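PDB 5OET: glutathione synthetase-like effector 30 (Gpa-GSS30-apo) from Globodera pallida, which probably acts as a secreted effector in plant parasitism, and is related to the ATP-dependent ligase that joins gamma-glutamylcysteine to glycine. Local coordinates for residues S299-D313 with N327-P339. Sequence-based numbering, arbitrary orientation.
Sequences SLILDDKFVVAVVFD and NFVIDHSTAIKTP
Val310 and Ile336 pair as neighbours in two parallel strands, held by backbone bonds through both N and O of Ile336. Ile336 N donates to Ala309 O (2.8 Å), and Ile336 O receives Val311 N at 2.8 Å. Through this pairing the short, weakly bonded strand 336-337 joins strand 306-314; with helix 325-331 between them the two strands form a beta-alpha-beta crossover, which builds the edge of a mixed sheet in this glutathione synthetase-like fold. Next along, Thr338 takes over with its side chain: OG1 donates to Val311 O at 3.0 Å, in the carbonyl plane on a lone pair. A chi1 of 66° sets OG1 between the backbone N and carbonyl carbon of Thr338 and leaves CG2 to meet Val310 CG1 at 3.6 Å, while Thr338 CB lies in plane at the edge of the Phe312 ring.

The chain turns a corner at Ala309, and the tight apolar packing gathers beside that bend. Ile330, from helix 325-331, crosses Val311 at about a right angle; Ile330 CG2 lies 3.7 Å from Val311 CG2, and the CG1 branch of Ile330 reaches the methyls of Leu300. Ala335 CB rests against both Val311 CG2 and Leu300 CD2, and Leu250 of the adjoining strand 246-251 also touches Ile330. Contacts are sparser at the margins: partly exposed Thr334 meets Ser299 chiefly through OG1, 3.3 Å from Ser299 CB, and in partly exposed Asp313 OD2 lies 3.6 Å from Asn327 OD1.

Lys337 folds back to the helix end, NZ donating to Ala335 O (2.7 Å) and Asp331 O, while Ser333 OG donates to Ile330 O. The buried ammonium, probably stabilised by carbonyls at the negative end of the helix dipole, ties strand 336-337 to the helix preceding it.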
loop_
_atom_site.group_PDB
_atom_site.type_symbol
_atom_site.label_atom_id
_atom_site.label_comp_id
_atom_site.label_asym_id
_atom_site.label_seq_id
_atom_site.Cartn_x
_atom_site.Cartn_y
_atom_site.Cartn_z
ATOM N N SER A 299 -17.583 -27.634 -19.204
ATOM C CA SER A 299 -16.808 -26.919 -18.207
ATOM C C SER A 299 -15.826 -26.019 -18.932
ATOM O O SER A 299 -15.417 -26.308 -20.045
ATOM C CB SER A 299 -16.134 -27.869 -17.207
ATOM O OG SER A 299 -15.087 -28.595 -17.781
ATOM N N LEU A 300 -15.495 -24.899 -18.297
ATOM C CA LEU A 300 -14.603 -23.903 -18.858
ATOM C C LEU A 300 -13.195 -24.285 -18.461
ATOM O O LEU A 300 -12.924 -24.478 -17.269
ATOM C CB LEU A 300 -14.952 -22.516 -18.312
ATOM C CG LEU A 300 -14.210 -21.300 -18.872
ATOM C CD1 LEU A 300 -14.641 -20.990 -20.291
ATOM C CD2 LEU A 300 -14.472 -20.105 -17.961
ATOM N N ILE A 301 -12.308 -24.378 -19.457
ATOM C CA ILE A 301 -10.932 -24.809 -19.248
ATOM C C ILE A 301 -9.935 -23.729 -19.676
ATOM O O ILE A 301 -10.141 -23.076 -20.673
ATOM C CB ILE A 301 -10.731 -26.147 -19.971
ATOM C CG1 ILE A 301 -11.463 -27.254 -19.190
ATOM C CG2 ILE A 301 -9.258 -26.499 -20.130
ATOM C CD1 ILE A 301 -12.163 -28.209 -20.096
ATOM N N LEU A 302 -8.872 -23.559 -18.890
ATOM C CA LEU A 302 -7.830 -22.564 -19.108
ATOM C C LEU A 302 -6.549 -23.288 -19.457
ATOM O O LEU A 302 -6.147 -24.181 -18.736
ATOM C CB LEU A 302 -7.615 -21.737 -17.838
ATOM C CG LEU A 302 -6.408 -20.780 -17.783
ATOM C CD1 LEU A 302 -6.646 -19.527 -18.604
ATOM C CD2 LEU A 302 -6.083 -20.414 -16.353
ATOM N N ASP A 303 -5.904 -22.878 -20.556
ATOM C CA ASP A 303 -4.686 -23.523 -21.099
ATOM C C ASP A 303 -4.801 -25.038 -21.247
ATOM O O ASP A 303 -3.868 -25.785 -20.936
ATOM C CB ASP A 303 -3.479 -23.195 -20.222
ATOM C CG ASP A 303 -3.306 -21.717 -19.997
ATOM O OD1 ASP A 303 -3.566 -20.945 -20.944
ATOM O OD2 ASP A 303 -2.903 -21.329 -18.878
ATOM N N ASP A 304 -5.967 -25.502 -21.672
ATOM C CA ASP A 304 -6.230 -26.933 -21.840
ATOM C C ASP A 304 -5.982 -27.823 -20.602
ATOM O O ASP A 304 -6.152 -29.032 -20.701
ATOM C CB ASP A 304 -5.438 -27.460 -23.035
ATOM C CG ASP A 304 -5.433 -26.487 -24.203
ATOM O OD1 ASP A 304 -6.410 -26.457 -24.994
ATOM O OD2 ASP A 304 -4.444 -25.738 -24.312
ATOM N N LYS A 305 -5.647 -27.236 -19.451
ATOM C CA LYS A 305 -5.237 -27.993 -18.266
ATOM C C LYS A 305 -6.056 -27.710 -16.979
ATOM O O LYS A 305 -6.252 -28.613 -16.159
ATOM C CB LYS A 305 -3.758 -27.708 -18.016
ATOM C CG LYS A 305 -3.089 -28.566 -16.951
ATOM C CD LYS A 305 -1.685 -28.049 -16.706
ATOM C CE LYS A 305 -0.952 -28.874 -15.662
ATOM N NZ LYS A 305 0.278 -28.180 -15.145
ATOM N N PHE A 306 -6.520 -26.476 -16.792
ATOM C CA PHE A 306 -7.121 -26.060 -15.531
ATOM C C PHE A 306 -8.601 -25.829 -15.669
ATOM O O PHE A 306 -9.030 -25.034 -16.488
ATOM C CB PHE A 306 -6.451 -24.795 -15.024
ATOM C CG PHE A 306 -5.032 -25.010 -14.613
ATOM C CD1 PHE A 306 -4.736 -25.677 -13.423
ATOM C CD2 PHE A 306 -3.976 -24.577 -15.423
ATOM C CE1 PHE A 306 -3.415 -25.901 -13.045
ATOM C CE2 PHE A 306 -2.657 -24.799 -15.054
ATOM C CZ PHE A 306 -2.378 -25.455 -13.860
ATOM N N VAL A 307 -9.371 -26.524 -14.833
ATOM C CA VAL A 307 -10.794 -26.310 -14.746
ATOM C C VAL A 307 -11.000 -25.019 -13.951
ATOM O O VAL A 307 -10.251 -24.703 -13.039
ATOM C CB VAL A 307 -11.519 -27.533 -14.144
ATOM C CG1 VAL A 307 -13.027 -27.338 -14.160
ATOM C CG2 VAL A 307 -11.180 -28.792 -14.949
ATOM N N VAL A 308 -11.975 -24.226 -14.370
ATOM C CA VAL A 308 -12.237 -22.933 -13.760
ATOM C C VAL A 308 -13.536 -23.089 -13.000
ATOM O O VAL A 308 -14.569 -23.369 -13.604
ATOM C CB VAL A 308 -12.367 -21.822 -14.816
ATOM C CG1 VAL A 308 -12.758 -20.509 -14.169
ATOM C CG2 VAL A 308 -11.073 -21.641 -15.585
ATOM N N ALA A 309 -13.465 -22.922 -11.682
ATOM C CA ALA A 309 -14.623 -23.042 -10.794
ATOM C C ALA A 309 -15.478 -21.767 -10.778
ATOM O O ALA A 309 -16.711 -21.837 -10.768
ATOM C CB ALA A 309 -14.175 -23.383 -9.384
ATOM N N VAL A 310 -14.817 -20.609 -10.762
ATOM C CA VAL A 310 -15.459 -19.309 -10.655
ATOM C C VAL A 310 -14.865 -18.388 -11.691
ATOM O O VAL A 310 -13.655 -18.291 -11.775
ATOM C CB VAL A 310 -15.175 -18.681 -9.283
ATOM C CG1 VAL A 310 -15.917 -17.351 -9.118
ATOM C CG2 VAL A 310 -15.531 -19.652 -8.177
ATOM N N VAL A 311 -15.700 -17.703 -12.461
ATOM C CA VAL A 311 -15.206 -16.614 -13.307
ATOM C C VAL A 311 -15.566 -15.284 -12.660
ATOM O O VAL A 311 -16.710 -14.849 -12.695
ATOM C CB VAL A 311 -15.718 -16.682 -14.746
ATOM C CG1 VAL A 311 -15.180 -15.502 -15.549
ATOM C CG2 VAL A 311 -15.243 -17.957 -15.394
ATOM N N PHE A 312 -14.573 -14.647 -12.058
ATOM C CA PHE A 312 -14.758 -13.365 -11.440
ATOM C C PHE A 312 -14.580 -12.301 -12.526
ATOM O O PHE A 312 -13.475 -12.028 -12.967
ATOM C CB PHE A 312 -13.792 -13.257 -10.261
ATOM C CG PHE A 312 -14.140 -12.187 -9.252
ATOM C CD1 PHE A 312 -15.462 -11.849 -8.935
ATOM C CD2 PHE A 312 -13.121 -11.529 -8.583
ATOM C CE1 PHE A 312 -15.734 -10.863 -7.989
ATOM C CE2 PHE A 312 -13.385 -10.536 -7.644
ATOM C CZ PHE A 312 -14.689 -10.207 -7.341
ATOM N N ASP A 313 -15.708 -11.778 -13.013
ATOM C CA ASP A 313 -15.759 -10.739 -14.065
ATOM C C ASP A 313 -15.362 -9.370 -13.470
ATOM O O ASP A 313 -16.019 -8.846 -12.555
ATOM C CB ASP A 313 -17.176 -10.625 -14.719
ATOM C CG ASP A 313 -17.268 -11.293 -16.131
ATOM O OD1 ASP A 313 -16.321 -11.133 -16.920
ATOM O OD2 ASP A 313 -18.296 -11.953 -16.485
ATOM N N ASN A 327 -17.617 -14.031 -23.691
ATOM C CA ASN A 327 -18.413 -13.779 -22.462
ATOM C C ASN A 327 -19.638 -14.691 -22.304
ATOM O O ASN A 327 -19.935 -15.123 -21.197
ATOM C CB ASN A 327 -18.864 -12.300 -22.337
ATOM C CG ASN A 327 -18.072 -11.520 -21.290
ATOM O OD1 ASN A 327 -18.165 -11.781 -20.073
ATOM N ND2 ASN A 327 -17.308 -10.540 -21.759
ATOM N N PHE A 328 -20.338 -14.984 -23.396
ATOM C CA PHE A 328 -21.523 -15.850 -23.325
ATOM C C PHE A 328 -21.169 -17.327 -23.484
ATOM O O PHE A 328 -21.884 -18.181 -22.959
ATOM C CB PHE A 328 -22.612 -15.377 -24.298
ATOM C CG PHE A 328 -23.378 -14.173 -23.794
ATOM C CD1 PHE A 328 -22.806 -12.896 -23.834
ATOM C CD2 PHE A 328 -24.652 -14.314 -23.251
ATOM C CE1 PHE A 328 -23.495 -11.790 -23.352
ATOM C CE2 PHE A 328 -25.353 -13.209 -22.782
ATOM C CZ PHE A 328 -24.774 -11.944 -22.834
ATOM N N VAL A 329 -20.063 -17.624 -24.167
ATOM C CA VAL A 329 -19.431 -18.955 -24.086
ATOM C C VAL A 329 -19.021 -19.277 -22.628
ATOM O O VAL A 329 -19.232 -20.394 -22.159
ATOM C CB VAL A 329 -18.248 -19.098 -25.085
ATOM C CG1 VAL A 329 -17.312 -20.247 -24.720
ATOM C CG2 VAL A 329 -18.782 -19.274 -26.501
ATOM N N ILE A 330 -18.461 -18.305 -21.915
ATOM C CA ILE A 330 -18.222 -18.447 -20.469
ATOM C C ILE A 330 -19.547 -18.565 -19.688
ATOM O O ILE A 330 -19.659 -19.367 -18.764
ATOM C CB ILE A 330 -17.412 -17.257 -19.902
ATOM C CG1 ILE A 330 -16.005 -17.226 -20.498
ATOM C CG2 ILE A 330 -17.324 -17.323 -18.379
ATOM C CD1 ILE A 330 -15.359 -15.859 -20.428
ATOM N N ASP A 331 -20.530 -17.742 -20.042
ATOM C CA ASP A 331 -21.816 -17.714 -19.336
ATOM C C ASP A 331 -22.592 -19.032 -19.454
ATOM O O ASP A 331 -23.267 -19.431 -18.502
ATOM C CB ASP A 331 -22.692 -16.541 -19.820
ATOM C CG ASP A 331 -23.601 -15.998 -18.719
ATOM O OD1 ASP A 331 -24.703 -16.546 -18.505
ATOM O OD2 ASP A 331 -23.192 -15.017 -18.058
ATOM N N HIS A 332 -22.488 -19.694 -20.609
ATOM C CA HIS A 332 -23.115 -21.000 -20.837
ATOM C C HIS A 332 -22.067 -22.113 -20.641
ATOM O O HIS A 332 -21.658 -22.798 -21.569
ATOM C CB HIS A 332 -23.771 -21.034 -22.225
ATOM C CG HIS A 332 -24.911 -21.997 -22.328
ATOM N ND1 HIS A 332 -25.177 -22.742 -23.461
ATOM C CD2 HIS A 332 -25.898 -22.293 -21.446
ATOM C CE1 HIS A 332 -26.290 -23.432 -23.279
ATOM N NE2 HIS A 332 -26.730 -23.203 -22.053
ATOM N N SER A 333 -21.624 -22.257 -19.401
ATOM C CA SER A 333 -20.624 -23.237 -19.018
ATOM C C SER A 333 -20.811 -23.512 -17.542
ATOM O O SER A 333 -21.552 -22.792 -16.884
ATOM C CB SER A 333 -19.222 -22.691 -19.239
ATOM O OG SER A 333 -18.861 -21.819 -18.182
ATOM N N THR A 334 -20.102 -24.500 -17.003
ATOM C CA THR A 334 -20.330 -24.879 -15.622
ATOM C C THR A 334 -19.662 -23.965 -14.587
ATOM O O THR A 334 -19.922 -24.117 -13.397
ATOM C CB THR A 334 -19.942 -26.330 -15.355
ATOM O OG1 THR A 334 -18.520 -26.484 -15.456
ATOM C CG2 THR A 334 -20.698 -27.258 -16.339
ATOM N N ALA A 335 -18.821 -23.018 -15.003
ATOM C CA ALA A 335 -18.193 -22.111 -14.047
ATOM C C ALA A 335 -19.249 -21.250 -13.352
ATOM O O ALA A 335 -20.257 -20.877 -13.960
ATOM C CB ALA A 335 -17.158 -21.225 -14.733
ATOM N N ILE A 336 -19.031 -20.955 -12.073
ATOM C CA ILE A 336 -19.896 -20.035 -11.368
ATOM C C ILE A 336 -19.549 -18.635 -11.874
ATOM O O ILE A 336 -18.386 -18.281 -11.947
ATOM C CB ILE A 336 -19.724 -20.141 -9.853
ATOM C CG1 ILE A 336 -20.127 -21.541 -9.388
ATOM C CG2 ILE A 336 -20.568 -19.082 -9.151
ATOM C CD1 ILE A 336 -19.836 -21.803 -7.921
ATOM N N LYS A 337 -20.566 -17.870 -12.270
ATOM C CA LYS A 337 -20.404 -16.487 -12.742
ATOM C C LYS A 337 -20.740 -15.532 -11.613
ATOM O O LYS A 337 -21.392 -15.917 -10.637
ATOM C CB LYS A 337 -21.300 -16.196 -13.950
ATOM C CG LYS A 337 -20.676 -16.525 -15.302
ATOM C CD LYS A 337 -20.545 -18.014 -15.542
ATOM C CE LYS A 337 -21.894 -18.704 -15.627
ATOM N NZ LYS A 337 -21.752 -20.110 -16.099
ATOM N N THR A 338 -20.309 -14.280 -11.767
ATOM C CA THR A 338 -20.245 -13.308 -10.653
ATOM C C THR A 338 -20.716 -11.892 -11.049
ATOM O O THR A 338 -19.908 -10.967 -11.016
ATOM C CB THR A 338 -18.781 -13.184 -10.141
ATOM O OG1 THR A 338 -17.967 -12.605 -11.176
ATOM C CG2 THR A 338 -18.188 -14.558 -9.708
ATOM N N PRO A 339 -21.981 -11.693 -11.414
ATOM C CA PRO A 339 -22.986 -12.723 -11.499
ATOM C C PRO A 339 -23.241 -13.061 -12.957
ATOM O O PRO A 339 -22.684 -12.422 -13.836
ATOM C CB PRO A 339 -24.205 -12.031 -10.873
ATOM C CG PRO A 339 -24.040 -10.594 -11.245
ATOM C CD PRO A 339 -22.590 -10.366 -11.593
#